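PDB 3G7G: UPF0311 protein CA_C3321 from Clostridium acetobutylicum ATCC 824, which is of unknown function, belongs to the UPF0311 (DUF3237) family and folds into an eight-stranded antiparallel beta barrel. Local coordinates for residues A[133-142]-A[150-158]. Numbering follows the deposited sequence.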
ATOM      1  N   TRP A 133       4.747 -20.416   6.141  1.00 27.70           N
ATOM      2  CA  TRP A 133       5.758 -20.224   5.121  1.00 27.89           C
ATOM      3  C   TRP A 133       5.264 -19.352   3.964  1.00 27.73           C
ATOM      4  O   TRP A 133       6.062 -18.690   3.316  1.00 27.87           O
ATOM      5  CB  TRP A 133       6.250 -21.568   4.580  1.00 29.15           C
ATOM      6  CG  TRP A 133       5.222 -22.380   3.827  1.00 30.59           C
ATOM      7  CD1 TRP A 133       4.350 -23.316   4.348  1.00 31.03           C
ATOM      8  CD2 TRP A 133       4.980 -22.358   2.416  1.00 31.35           C
ATOM      9  NE1 TRP A 133       3.556 -23.840   3.341  1.00 29.56           N
ATOM     10  CE2 TRP A 133       3.929 -23.280   2.150  1.00 30.66           C
ATOM     11  CE3 TRP A 133       5.526 -21.628   1.347  1.00 31.29           C
ATOM     12  CZ2 TRP A 133       3.430 -23.494   0.855  1.00 31.75           C
ATOM     13  CZ3 TRP A 133       5.026 -21.850   0.063  1.00 30.72           C
ATOM     14  CH2 TRP A 133       3.998 -22.773  -0.170  1.00 31.15           C
ATOM     15  N   MET A 134       3.946 -19.320   3.749  1.00 27.03           N
ATOM     16  CA  MET A 134       3.358 -18.533   2.683  1.00 25.64           C
ATOM     17  C   MET A 134       3.460 -17.055   3.015  1.00 25.28           C
ATOM     18  O   MET A 134       3.375 -16.200   2.128  1.00 24.51           O
ATOM     19  CB  MET A 134       1.895 -18.934   2.426  1.00 26.09           C
ATOM     20  CG  MET A 134       1.702 -20.391   1.989  1.00 24.86           C
ATOM     21  SD  MET A 134       0.015 -20.833   1.499  1.00 20.61           S
ATOM     22  CE  MET A 134       0.048 -20.087  -0.095  1.00 27.82           C
ATOM     23  N   MET A 135       3.603 -16.742   4.300  1.00 25.28           N
ATOM     24  CA  MET A 135       3.825 -15.360   4.724  1.00 24.66           C
ATOM     25  C   MET A 135       5.328 -14.994   4.758  1.00 25.87           C
ATOM     26  O   MET A 135       5.696 -13.838   4.983  1.00 25.64           O
ATOM     27  CB  MET A 135       3.122 -15.085   6.068  1.00 25.98           C
ATOM     28  CG  MET A 135       1.589 -15.421   6.105  1.00 22.42           C
ATOM     29  SD  MET A 135       0.783 -15.009   7.685  1.00 20.23           S
ATOM     30  CE  MET A 135       0.901 -13.238   7.619  1.00 22.24           C
ATOM     31  N   ASN A 136       6.207 -15.950   4.492  1.00 26.16           N
ATOM     32  CA  ASN A 136       7.629 -15.689   4.665  1.00 26.47           C
ATOM     33  C   ASN A 136       8.463 -16.020   3.456  1.00 26.19           C
ATOM     34  O   ASN A 136       9.677 -16.234   3.546  1.00 26.19           O
ATOM     35  CB  ASN A 136       8.112 -16.409   5.929  1.00 27.05           C
ATOM     36  CG  ASN A 136       7.555 -15.782   7.184  1.00 29.09           C
ATOM     37  OD1 ASN A 136       7.979 -14.701   7.593  1.00 36.01           O
ATOM     38  ND2 ASN A 136       6.580 -16.419   7.773  1.00 33.64           N
ATOM     39  N   HIS A 137       7.805 -16.012   2.305  1.00 26.29           N
ATOM     40  CA  HIS A 137       8.470 -16.108   1.021  1.00 25.85           C
ATOM     41  C   HIS A 137       7.882 -15.085   0.049  1.00 25.27           C
ATOM     42  O   HIS A 137       6.734 -14.587   0.234  1.00 25.45           O
ATOM     43  CB  HIS A 137       8.281 -17.477   0.423  1.00 26.59           C
ATOM     44  CG  HIS A 137       8.964 -18.560   1.173  1.00 28.49           C
ATOM     45  ND1 HIS A 137      10.151 -19.120   0.751  1.00 32.58           N
ATOM     46  CD2 HIS A 137       8.636 -19.181   2.328  1.00 30.03           C
ATOM     47  CE1 HIS A 137      10.508 -20.060   1.608  1.00 33.00           C
ATOM     48  NE2 HIS A 137       9.612 -20.111   2.578  1.00 32.74           N
ATOM     49  N   ILE A 138       8.682 -14.774  -0.973  1.00 23.98           N
ATOM     50  CA  ILE A 138       8.214 -14.024  -2.147  1.00 24.94           C
ATOM     51  C   ILE A 138       7.694 -14.999  -3.209  1.00 24.43           C
ATOM     52  O   ILE A 138       8.242 -16.105  -3.427  1.00 25.99           O
ATOM     53  CB  ILE A 138       9.292 -13.045  -2.716  1.00 23.45           C
ATOM     54  CG1 ILE A 138       9.664 -11.982  -1.676  1.00 24.25           C
ATOM     55  CG2 ILE A 138       8.820 -12.358  -4.022  1.00 23.51           C
ATOM     56  CD1 ILE A 138       8.590 -11.127  -1.235  1.00 23.42           C
ATOM     57  N   PHE A 139       6.624 -14.572  -3.856  1.00 24.89           N
ATOM     58  CA  PHE A 139       5.920 -15.355  -4.860  1.00 25.16           C
ATOM     59  C   PHE A 139       5.630 -14.526  -6.107  1.00 26.12           C
ATOM     60  O   PHE A 139       5.475 -13.300  -6.055  1.00 26.02           O
ATOM     61  CB  PHE A 139       4.546 -15.788  -4.333  1.00 24.67           C
ATOM     62  CG  PHE A 139       4.595 -16.771  -3.212  1.00 23.89           C
ATOM     63  CD1 PHE A 139       4.379 -18.116  -3.445  1.00 23.33           C
ATOM     64  CD2 PHE A 139       4.821 -16.345  -1.927  1.00 21.51           C
ATOM     65  CE1 PHE A 139       4.395 -19.010  -2.419  1.00 23.19           C
ATOM     66  CE2 PHE A 139       4.843 -17.233  -0.884  1.00 22.26           C
ATOM     67  CZ  PHE A 139       4.648 -18.575  -1.136  1.00 24.19           C
ATOM     68  N   VAL A 140       5.541 -15.232  -7.220  1.00 26.80           N
ATOM     69  CA  VAL A 140       5.156 -14.668  -8.491  1.00 27.64           C
ATOM     70  C   VAL A 140       4.039 -15.532  -9.045  1.00 28.47           C
ATOM     71  O   VAL A 140       4.073 -16.765  -8.925  1.00 27.72           O
ATOM     72  CB  VAL A 140       6.318 -14.680  -9.504  1.00 27.80           C
ATOM     73  CG1 VAL A 140       5.813 -14.270 -10.859  1.00 28.93           C
ATOM     74  CG2 VAL A 140       7.430 -13.757  -9.080  1.00 25.59           C
ATOM     75  N   CYS A 141       3.066 -14.873  -9.659  1.00 29.97           N
ATOM     76  CA  CYS A 141       1.943 -15.550 -10.283  1.00 31.10           C
ATOM     77  C   CYS A 141       1.895 -15.274 -11.807  1.00 31.50           C
ATOM     78  O   CYS A 141       1.983 -14.136 -12.255  1.00 29.47           O
ATOM     79  CB  CYS A 141       0.678 -15.092  -9.563  1.00 31.04           C
ATOM     80  SG  CYS A 141      -0.873 -15.628 -10.222  1.00 35.24           S
ATOM     81  N   CYS A 142       1.835 -16.347 -12.594  1.00 32.97           N
ATOM     82  CA  CYS A 142       1.659 -16.271 -14.046  1.00 33.85           C
ATOM     83  C   CYS A 142       0.226 -16.602 -14.374  1.00 34.30           C
ATOM     84  O   CYS A 142      -0.248 -17.671 -14.012  1.00 33.37           O
ATOM     85  CB  CYS A 142       2.576 -17.276 -14.751  1.00 34.19           C
ATOM     86  SG  CYS A 142       4.322 -16.854 -14.550  1.00 34.89           S
ATOM     87  N   VAL A 150      -9.848 -17.575 -15.692  1.00 47.41           N
ATOM     88  CA  VAL A 150      -8.446 -17.181 -15.575  1.00 45.58           C
ATOM     89  C   VAL A 150      -7.693 -18.307 -14.874  1.00 43.53           C
ATOM     90  O   VAL A 150      -8.163 -18.850 -13.885  1.00 43.15           O
ATOM     91  CB  VAL A 150      -8.245 -15.784 -14.932  1.00 45.85           C
ATOM     92  CG1 VAL A 150      -8.999 -15.633 -13.635  1.00 47.03           C
ATOM     93  CG2 VAL A 150      -6.751 -15.472 -14.734  1.00 45.71           C
ATOM     94  N   LEU A 151      -6.568 -18.705 -15.458  1.00 41.57           N
ATOM     95  CA  LEU A 151      -5.684 -19.730 -14.902  1.00 40.25           C
ATOM     96  C   LEU A 151      -4.544 -19.000 -14.225  1.00 38.46           C
ATOM     97  O   LEU A 151      -3.862 -18.208 -14.864  1.00 37.89           O
ATOM     98  CB  LEU A 151      -5.123 -20.641 -16.007  1.00 40.24           C
ATOM     99  CG  LEU A 151      -4.134 -21.739 -15.571  1.00 41.69           C
ATOM    100  CD1 LEU A 151      -4.781 -22.689 -14.545  1.00 41.50           C
ATOM    101  CD2 LEU A 151      -3.545 -22.562 -16.774  1.00 41.25           C
ATOM    102  N   LEU A 152      -4.356 -19.249 -12.935  1.00 36.41           N
ATOM    103  CA  LEU A 152      -3.255 -18.677 -12.177  1.00 35.36           C
ATOM    104  C   LEU A 152      -2.333 -19.776 -11.740  1.00 34.01           C
ATOM    105  O   LEU A 152      -2.786 -20.737 -11.160  1.00 34.87           O
ATOM    106  CB  LEU A 152      -3.785 -17.969 -10.941  1.00 35.50           C
ATOM    107  CG  LEU A 152      -4.876 -16.938 -11.185  1.00 35.99           C
ATOM    108  CD1 LEU A 152      -5.614 -16.675  -9.870  1.00 33.95           C
ATOM    109  CD2 LEU A 152      -4.247 -15.689 -11.784  1.00 36.05           C
ATOM    110  N   LYS A 153      -1.054 -19.655 -12.049  1.00 32.55           N
ATOM    111  CA  LYS A 153      -0.023 -20.561 -11.557  1.00 31.98           C
ATOM    112  C   LYS A 153       0.885 -19.800 -10.599  1.00 30.32           C
ATOM    113  O   LYS A 153       1.419 -18.752 -10.959  1.00 29.51           O
ATOM    114  CB  LYS A 153       0.803 -21.126 -12.710  1.00 32.33           C
ATOM    115  CG  LYS A 153       0.161 -22.321 -13.362  1.00 34.99           C
ATOM    116  CD  LYS A 153       0.592 -22.525 -14.838  1.00 35.55           C
ATOM    117  CE  LYS A 153       0.368 -23.995 -15.254  1.00 37.12           C
ATOM    118  NZ  LYS A 153       0.166 -24.229 -16.724  1.00 39.60           N
ATOM    119  N   PHE A 154       1.054 -20.330  -9.391  1.00 28.61           N
ATOM    120  CA  PHE A 154       1.718 -19.618  -8.318  1.00 27.91           C
ATOM    121  C   PHE A 154       3.109 -20.208  -8.136  1.00 27.78           C
ATOM    122  O   PHE A 154       3.270 -21.428  -8.107  1.00 25.25           O
ATOM    123  CB  PHE A 154       0.929 -19.733  -7.024  1.00 27.27           C
ATOM    124  CG  PHE A 154      -0.275 -18.851  -6.960  1.00 26.44           C
ATOM    125  CD1 PHE A 154      -0.230 -17.652  -6.268  1.00 27.85           C
ATOM    126  CD2 PHE A 154      -1.459 -19.228  -7.561  1.00 26.35           C
ATOM    127  CE1 PHE A 154      -1.368 -16.821  -6.206  1.00 26.99           C
ATOM    128  CE2 PHE A 154      -2.573 -18.437  -7.492  1.00 25.12           C
ATOM    129  CZ  PHE A 154      -2.531 -17.223  -6.812  1.00 27.09           C
ATOM    130  N   TYR A 155       4.114 -19.334  -8.025  1.00 27.76           N
ATOM    131  CA  TYR A 155       5.506 -19.764  -7.892  1.00 28.42           C
ATOM    132  C   TYR A 155       6.154 -19.167  -6.661  1.00 28.57           C
ATOM    133  O   TYR A 155       6.099 -17.966  -6.430  1.00 27.10           O
ATOM    134  CB  TYR A 155       6.299 -19.367  -9.116  1.00 29.28           C
ATOM    135  CG  TYR A 155       5.853 -20.039 -10.388  1.00 30.10           C
ATOM    136  CD1 TYR A 155       6.383 -21.256 -10.773  1.00 30.53           C
ATOM    137  CD2 TYR A 155       4.913 -19.451 -11.198  1.00 29.88           C
ATOM    138  CE1 TYR A 155       5.980 -21.869 -11.956  1.00 31.57           C
ATOM    139  CE2 TYR A 155       4.505 -20.037 -12.355  1.00 30.79           C
ATOM    140  CZ  TYR A 155       5.043 -21.234 -12.742  1.00 32.10           C
ATOM    141  OH  TYR A 155       4.608 -21.800 -13.911  1.00 32.52           O
ATOM    142  N   LYS A 156       6.753 -20.021  -5.850  1.00 28.93           N
ATOM    143  CA  LYS A 156       7.506 -19.568  -4.709  1.00 29.29           C
ATOM    144  C   LYS A 156       8.917 -19.281  -5.172  1.00 28.81           C
ATOM    145  O   LYS A 156       9.534 -20.115  -5.812  1.00 29.54           O
ATOM    146  CB  LYS A 156       7.496 -20.661  -3.649  1.00 28.94           C
ATOM    147  CG  LYS A 156       8.092 -20.284  -2.337  1.00 29.85           C
ATOM    148  CD  LYS A 156       8.709 -21.534  -1.682  1.00 31.76           C
ATOM    149  CE  LYS A 156      10.090 -21.816  -2.324  1.00 33.26           C
ATOM    150  NZ  LYS A 156      10.695 -23.115  -1.914  1.00 37.87           N
ATOM    151  N   ILE A 157       9.429 -18.096  -4.865  1.00 29.71           N
ATOM    152  CA  ILE A 157      10.812 -17.750  -5.189  1.00 29.88           C
ATOM    153  C   ILE A 157      11.670 -18.293  -4.057  1.00 30.60           C
ATOM    154  O   ILE A 157      11.450 -17.987  -2.873  1.00 28.21           O
ATOM    155  CB  ILE A 157      11.011 -16.216  -5.360  1.00 29.77           C
ATOM    156  CG1 ILE A 157      10.124 -15.676  -6.497  1.00 28.25           C
ATOM    157  CG2 ILE A 157      12.492 -15.824  -5.521  1.00 29.65           C
ATOM    158  CD1 ILE A 157      10.373 -16.262  -7.845  1.00 27.79           C
ATOM    159  N   SER A 158      12.640 -19.117  -4.454  1.00 31.75           N
ATOM    160  CA  SER A 158      13.594 -19.708  -3.541  1.00 33.18           C
ATOM    161  C   SER A 158      14.785 -18.772  -3.353  1.00 34.52           C
ATOM    162  O   SER A 158      15.424 -18.825  -2.288  1.00 36.82           O
ATOM    163  CB  SER A 158      14.093 -21.057  -4.077  1.00 33.42           C
ATOM    164  OG  SER A 158      13.036 -21.799  -4.668  1.00 33.19           O
TER
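Val140 and Tyr155 form a hydrogen-bonded antiparallel pair at the middle of a ladder joining 139-142 to 150-157. Val140 N donates to Tyr155 O (2.9 Å), and Tyr155 N returns a bond to Val140 O. Cys142 and Lys153 repeat this two-way exchange one hydrogen-bonded pair along, while Ile157 N donates to Ile138 O at 2.7 Å. At the non-hydrogen-bonded pairs the gap is bridged by weaker CA-H...O contacts, from Phe139 CA to Tyr155 O and from Cys141 CA to Lys153 O.

Both cysteines present sulfur to an aromatic ring, though differently. With SG anti to the backbone N (chi1 174°), Cys141 sets its sulfur over the centre of one Phe154 face, 4.2 Å from the ring centroid; Leu152 CD2 touches the same SG at 3.7 Å. On the other side of the sheet, Cys142 SG meets Tyr155 obliquely, its nearest ring atom being CE2 at 3.9 Å.

Lys156 serves as an aliphatic partner to three rings. Its CB lies 3.7 Å from Phe139 CE1, its CD makes a CH-pi contact over a face of His137, and the same CD meets Trp133 CZ3 at 4.1 Å. On the side of Val140 and Tyr155, Val140 CG2 packs against Ile157 CD1.

The two strands form the last hairpin of the barrel. Strand 117-126 flanks 139-144, with Phe124 edge-to-face to Phe139, and strand 11-30 flanks 150-157, where Phe15 stacks on Phe154, so this hairpin takes part in closing the barrel. Tyr117 of a neighbouring subunit hydrogen-bonds through its OH to Ile138 N and Ile157 O, and Val140 packs on Val140 of that subunit, placing this end of the hairpin at a subunit interface.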